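Local coordinates for type VI immunity protein Atu4351 (Agrobacterium fabrum, PDB 6ITW), which acts as the immunity protein Tdi1 of a type VI secretion effector-immunity pair, probably protecting the bacterium from its cognate toxic effector, at residues T104-I109 with R113-G118; S143-A146 with K152-F155. All blocks are in the same frame, centred on the assembly; numbering follows the deposited sequence.

Contact 1: T104-I109 with R113-G118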
loop_
_atom_site.group_PDB
_atom_site.type_symbol
_atom_site.label_atom_id
_atom_site.label_comp_id
_atom_site.label_asym_id
_atom_site.label_seq_id
_atom_site.Cartn_x
_atom_site.Cartn_y
_atom_site.Cartn_z
ATOM N N THR A 104 10.530 3.571 -0.771
ATOM C CA THR A 104 9.187 3.347 -0.253
ATOM C C THR A 104 8.179 4.291 -0.900
ATOM O O THR A 104 8.373 5.512 -0.935
ATOM C CB THR A 104 9.183 3.531 1.269
ATOM O OG1 THR A 104 9.953 2.489 1.882
ATOM C CG2 THR A 104 7.782 3.471 1.814
ATOM N N THR A 105 7.094 3.713 -1.395
ATOM C CA THR A 105 6.043 4.429 -2.101
ATOM C C THR A 105 4.703 4.022 -1.501
ATOM O O THR A 105 4.539 2.869 -1.083
ATOM C CB THR A 105 6.088 4.091 -3.615
ATOM O OG1 THR A 105 7.399 4.375 -4.142
ATOM C CG2 THR A 105 5.035 4.876 -4.401
ATOM N N GLU A 106 3.751 4.954 -1.433
ATOM C CA GLU A 106 2.400 4.660 -0.964
ATOM C C GLU A 106 1.407 5.021 -2.063
ATOM O O GLU A 106 1.458 6.124 -2.614
ATOM C CB GLU A 106 2.069 5.410 0.341
ATOM C CG GLU A 106 2.989 5.087 1.556
ATOM C CD GLU A 106 2.591 5.834 2.854
ATOM O OE1 GLU A 106 1.448 6.333 2.938
ATOM O OE2 GLU A 106 3.421 5.924 3.792
ATOM N N ILE A 107 0.511 4.096 -2.380
ATOM C CA ILE A 107 -0.502 4.292 -3.410
ATOM C C ILE A 107 -1.857 4.231 -2.713
ATOM O O ILE A 107 -2.348 3.146 -2.376
ATOM C CB ILE A 107 -0.404 3.253 -4.532
ATOM C CG1 ILE A 107 1.003 3.234 -5.142
ATOM C CG2 ILE A 107 -1.406 3.564 -5.608
ATOM C CD1 ILE A 107 1.139 2.245 -6.331
ATOM N N ASN A 108 -2.460 5.399 -2.489
ATOM C CA ASN A 108 -3.732 5.499 -1.780
ATOM C C ASN A 108 -4.848 5.302 -2.802
ATOM O O ASN A 108 -5.234 6.235 -3.515
ATOM C CB ASN A 108 -3.833 6.836 -1.056
ATOM C CG ASN A 108 -5.082 6.949 -0.211
ATOM O OD1 ASN A 108 -6.122 6.368 -0.537
ATOM N ND2 ASN A 108 -4.995 7.706 0.882
ATOM N N ILE A 109 -5.368 4.069 -2.856
ATOM C CA ILE A 109 -6.366 3.671 -3.851
ATOM C C ILE A 109 -7.705 4.360 -3.596
ATOM O O ILE A 109 -8.428 4.718 -4.537
ATOM C CB ILE A 109 -6.524 2.140 -3.825
ATOM C CG1 ILE A 109 -5.326 1.466 -4.483
ATOM C CG2 ILE A 109 -7.858 1.718 -4.466
ATOM C CD1 ILE A 109 -5.320 1.577 -5.977
ATOM N N ARG A 113 -4.300 9.062 -4.486
ATOM C CA ARG A 113 -3.099 9.820 -4.187
ATOM C C ARG A 113 -1.881 8.894 -4.179
ATOM O O ARG A 113 -1.989 7.691 -3.932
ATOM C CB ARG A 113 -3.238 10.563 -2.842
ATOM C CG ARG A 113 -4.462 11.469 -2.806
ATOM C CD ARG A 113 -4.658 12.186 -1.471
ATOM N NE ARG A 113 -5.985 12.790 -1.476
ATOM C CZ ARG A 113 -6.615 13.340 -0.436
ATOM N NH1 ARG A 113 -6.064 13.401 0.776
ATOM N NH2 ARG A 113 -7.833 13.834 -0.630
ATOM N N VAL A 114 -0.721 9.458 -4.500
ATOM C CA VAL A 114 0.549 8.751 -4.435
ATOM C C VAL A 114 1.517 9.616 -3.643
ATOM O O VAL A 114 1.512 10.843 -3.772
ATOM C CB VAL A 114 1.122 8.434 -5.835
ATOM C CG1 VAL A 114 2.469 7.702 -5.719
ATOM C CG2 VAL A 114 0.149 7.600 -6.659
ATOM N N THR A 115 2.350 8.977 -2.827
ATOM C CA THR A 115 3.324 9.697 -2.015
ATOM C C THR A 115 4.691 9.022 -2.047
ATOM O O THR A 115 4.797 7.802 -1.915
ATOM C CB THR A 115 2.858 9.820 -0.553
ATOM O OG1 THR A 115 2.422 8.540 -0.077
ATOM C CG2 THR A 115 1.712 10.815 -0.440
ATOM N N CYS A 116 5.736 9.825 -2.225
ATOM C CA CYS A 116 7.101 9.312 -2.273
ATOM C C CYS A 116 8.070 10.287 -1.613
ATOM O O CYS A 116 8.198 11.435 -2.040
ATOM C CB CYS A 116 7.524 9.045 -3.718
ATOM S SG CYS A 116 8.783 7.760 -3.900
ATOM N N ARG A 117 8.753 9.823 -0.571
ATOM C CA ARG A 117 9.707 10.655 0.154
ATOM C C ARG A 117 11.038 10.769 -0.581
ATOM O O ARG A 117 11.710 11.798 -0.509
ATOM C CB ARG A 117 9.932 10.104 1.565
ATOM C CG ARG A 117 8.677 10.059 2.420
ATOM C CD ARG A 117 8.926 10.657 3.796
ATOM N NE ARG A 117 7.688 10.830 4.550
ATOM C CZ ARG A 117 7.615 10.819 5.877
ATOM N NH1 ARG A 117 8.711 10.642 6.603
ATOM N NH2 ARG A 117 6.445 10.984 6.480
ATOM N N GLY A 118 11.417 9.708 -1.286
ATOM C CA GLY A 118 12.673 9.695 -2.029
ATOM C C GLY A 118 12.641 10.456 -3.341
ATOM O O GLY A 118 13.704 10.761 -3.887
HETATM O O HOH W 1 7.627 7.225 0.861
HETATM O O HOH W 2 10.889 7.062 -0.513
#

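Contact 2: S143-A146 with K152-F155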
loop_
_atom_site.group_PDB
_atom_site.type_symbol
_atom_site.label_atom_id
_atom_site.label_comp_id
_atom_site.label_asym_id
_atom_site.label_seq_id
_atom_site.Cartn_x
_atom_site.Cartn_y
_atom_site.Cartn_z
ATOM N N SER A 143 -2.306 7.095 9.978
ATOM C CA SER A 143 -2.437 7.477 8.579
ATOM C C SER A 143 -2.871 6.309 7.695
ATOM O O SER A 143 -3.316 6.535 6.562
ATOM C CB SER A 143 -1.112 8.048 8.073
ATOM O OG SER A 143 -0.089 7.052 8.080
ATOM N N PHE A 144 -2.737 5.071 8.165
ATOM C CA PHE A 144 -3.193 3.927 7.387
ATOM C C PHE A 144 -4.605 3.521 7.729
ATOM O O PHE A 144 -5.144 2.620 7.078
ATOM C CB PHE A 144 -2.261 2.736 7.571
ATOM C CG PHE A 144 -0.909 2.982 7.028
ATOM C CD1 PHE A 144 -0.735 3.193 5.670
ATOM C CD2 PHE A 144 0.188 3.043 7.861
ATOM C CE1 PHE A 144 0.511 3.444 5.145
ATOM C CE2 PHE A 144 1.447 3.284 7.343
ATOM C CZ PHE A 144 1.606 3.487 5.982
ATOM N N ASP A 145 -5.206 4.165 8.727
ATOM C CA ASP A 145 -6.634 4.035 8.969
ATOM C C ASP A 145 -7.310 4.850 7.872
ATOM O O ASP A 145 -6.664 5.218 6.885
ATOM C CB ASP A 145 -6.995 4.529 10.386
ATOM C CG ASP A 145 -8.190 3.783 11.012
ATOM O OD1 ASP A 145 -9.232 3.562 10.335
ATOM O OD2 ASP A 145 -8.087 3.434 12.214
ATOM N N ALA A 146 -8.582 5.153 8.022
ATOM C CA ALA A 146 -9.244 5.973 7.017
ATOM C C ALA A 146 -10.384 6.713 7.695
ATOM O O ALA A 146 -11.307 6.076 8.224
ATOM C CB ALA A 146 -9.754 5.124 5.843
ATOM N N LYS A 152 -13.690 10.955 11.607
ATOM C CA LYS A 152 -13.542 9.919 12.615
ATOM C C LYS A 152 -13.073 8.614 11.970
ATOM O O LYS A 152 -13.645 8.164 10.971
ATOM C CB LYS A 152 -14.874 9.754 13.354
ATOM C CG LYS A 152 -15.129 8.401 13.981
ATOM C CD LYS A 152 -14.163 8.043 15.111
ATOM C CE LYS A 152 -14.538 6.695 15.726
ATOM N NZ LYS A 152 -16.005 6.649 16.030
ATOM N N LEU A 153 -12.029 8.017 12.541
ATOM C CA LEU A 153 -11.429 6.816 11.968
ATOM C C LEU A 153 -12.445 5.679 11.852
ATOM O O LEU A 153 -13.373 5.557 12.658
ATOM C CB LEU A 153 -10.233 6.400 12.813
ATOM C CG LEU A 153 -9.168 7.510 12.842
ATOM C CD1 LEU A 153 -7.938 7.086 13.610
ATOM C CD2 LEU A 153 -8.770 7.891 11.436
HETATM N N MSE A 154 -12.284 4.853 10.814
HETATM C CA MSE A 154 -13.284 3.815 10.530
HETATM C C MSE A 154 -12.878 2.362 10.853
HETATM O O MSE A 154 -13.765 1.496 10.944
HETATM C CB MSE A 154 -13.714 3.867 9.054
HETATM C CG MSE A 154 -14.439 5.115 8.649
HETATM SE SE MSE A 154 -15.254 4.905 6.870
HETATM C CE MSE A 154 -13.660 5.146 5.791
ATOM N N PHE A 155 -11.578 2.071 11.020
ATOM C CA PHE A 155 -11.164 0.662 11.073
ATOM C C PHE A 155 -11.864 -0.110 12.196
ATOM O O PHE A 155 -12.455 -1.169 11.950
ATOM C CB PHE A 155 -9.652 0.506 11.220
ATOM C CG PHE A 155 -9.226 -0.948 11.296
ATOM C CD1 PHE A 155 -9.216 -1.741 10.151
ATOM C CD2 PHE A 155 -8.892 -1.536 12.513
ATOM C CE1 PHE A 155 -8.847 -3.088 10.208
ATOM C CE2 PHE A 155 -8.524 -2.884 12.575
ATOM C CZ PHE A 155 -8.497 -3.657 11.426
#

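Contact 1: T104-I109 with R113-G118
Glu106 and Thr115 pair at the middle of a beta hairpin, strands 103-108 and 113-116, in the mixed sheet of the chain; the two short axes run antiparallel 4.8 Å apart. Each of the two residues gives its N-H to the other's carbonyl; Thr115 N to Glu106 O is 3.0 Å. Nearer the turn, Asn108 and Arg113 form the next hydrogen-bonded pair, with Asn108 N 2.7 Å from Arg113 O, while Arg113 N returns a bond to Asn108 O. The Asn108 side chain takes no part in this ladder: its OD1 accepts from Leu111 N inside the turn.

Side chains divide between two faces. On that of Glu106, Asn108, Arg113 and Thr115, Thr115 OG1 sits between its own N and carbonyl carbon (chi1 48°), which brings it 3.2 Å from Glu106 CB, beside the extended Glu106 chain. On the buried face of Thr105, Ile107, Val114 and Cys116, Thr105 CG2 meets Val114 CG1 obliquely at 4.0 Å, and Ile107 lies looser against Val114; helix 66-73 packs on Ile107 and Val114 from that side.

Past Thr105 the direct bonding gives way to solvent. Two waters both donate to Thr104 O: the one that accepts from Arg117 N is 2.6 Å from Thr104 O, and the other accepts from Gly118 N. Thr104 O thus takes two water donors in place of a direct bond to the facing strand, so the strands can part at this end and still keep a polar link.

Contact 2: S143-A146 with K152-F155
The Asp145 carboxylate meets Phe155 N across the loop, and its OD1 receives the N-H groups of both Phe155 and Ala146. Phe155 N approaches OD1 at 2.9 Å on the syn lone pair, with an N-H...O angle of 144°. On the anti lone pair of the same oxygen sits Ala146 N, from the residue next along the chain. Met154 N lies 3.3 Å from Asp145 OD1, a weak bond, and is also weakly bonded to Ala146 O at 3.0 Å, so this one N-H is shared between two acceptors.

Phe155 opens helix 155-162, and the carboxylate therefore takes up a backbone N-H at the start of that helix. The Phe155 CB rests 3.2 Å from Asp145 OD1, but its ring, with CG anti to the backbone N (chi1 179°), leads off to meet Tyr56 edge-to-face; carboxylate and ring planes stand 79° apart. Leu153 crosses Asp145 at a slant, with Leu153 CB 3.7 Å from Asp145 OD2. Leu153 CD2 comes near Asp145 CB. The selenomethionine Met154 folds back at chi3, which places Met154 CE 3.9 Å from Ala146 CB, with CG and CE beside Ala146 O.

Further out, Lys152 N is held by Asp148 OD1, and Leu153 O accepts from Arg157 of the helix. With two firm donors and one weak one on a single oxygen, the carboxylate would be held against rotation, and the partial positive charge at the helix start would be expected to stabilise its negative charge.

Overall arrangement
Both strands of contact 1 precede contact 2 in the sequence, with helix 128-137 between them. Their centres are about 17 Å apart. Contact 1 belongs to the large mixed sheet, whereas contact 2 lies in the loop leading into helix 155-162, within the Tdi1 C-terminal family region. They nevertheless meet: Glu106 OE2 packs 3.7 Å from Phe144 CZ, and Lys94 reaches both, bonding Ser143 O and pairing weakly, at long range, with Glu106. The 143-146 segment thus rests against the sheet face that carries Glu106, joining the C-terminal region to the GAD-like part of the protein.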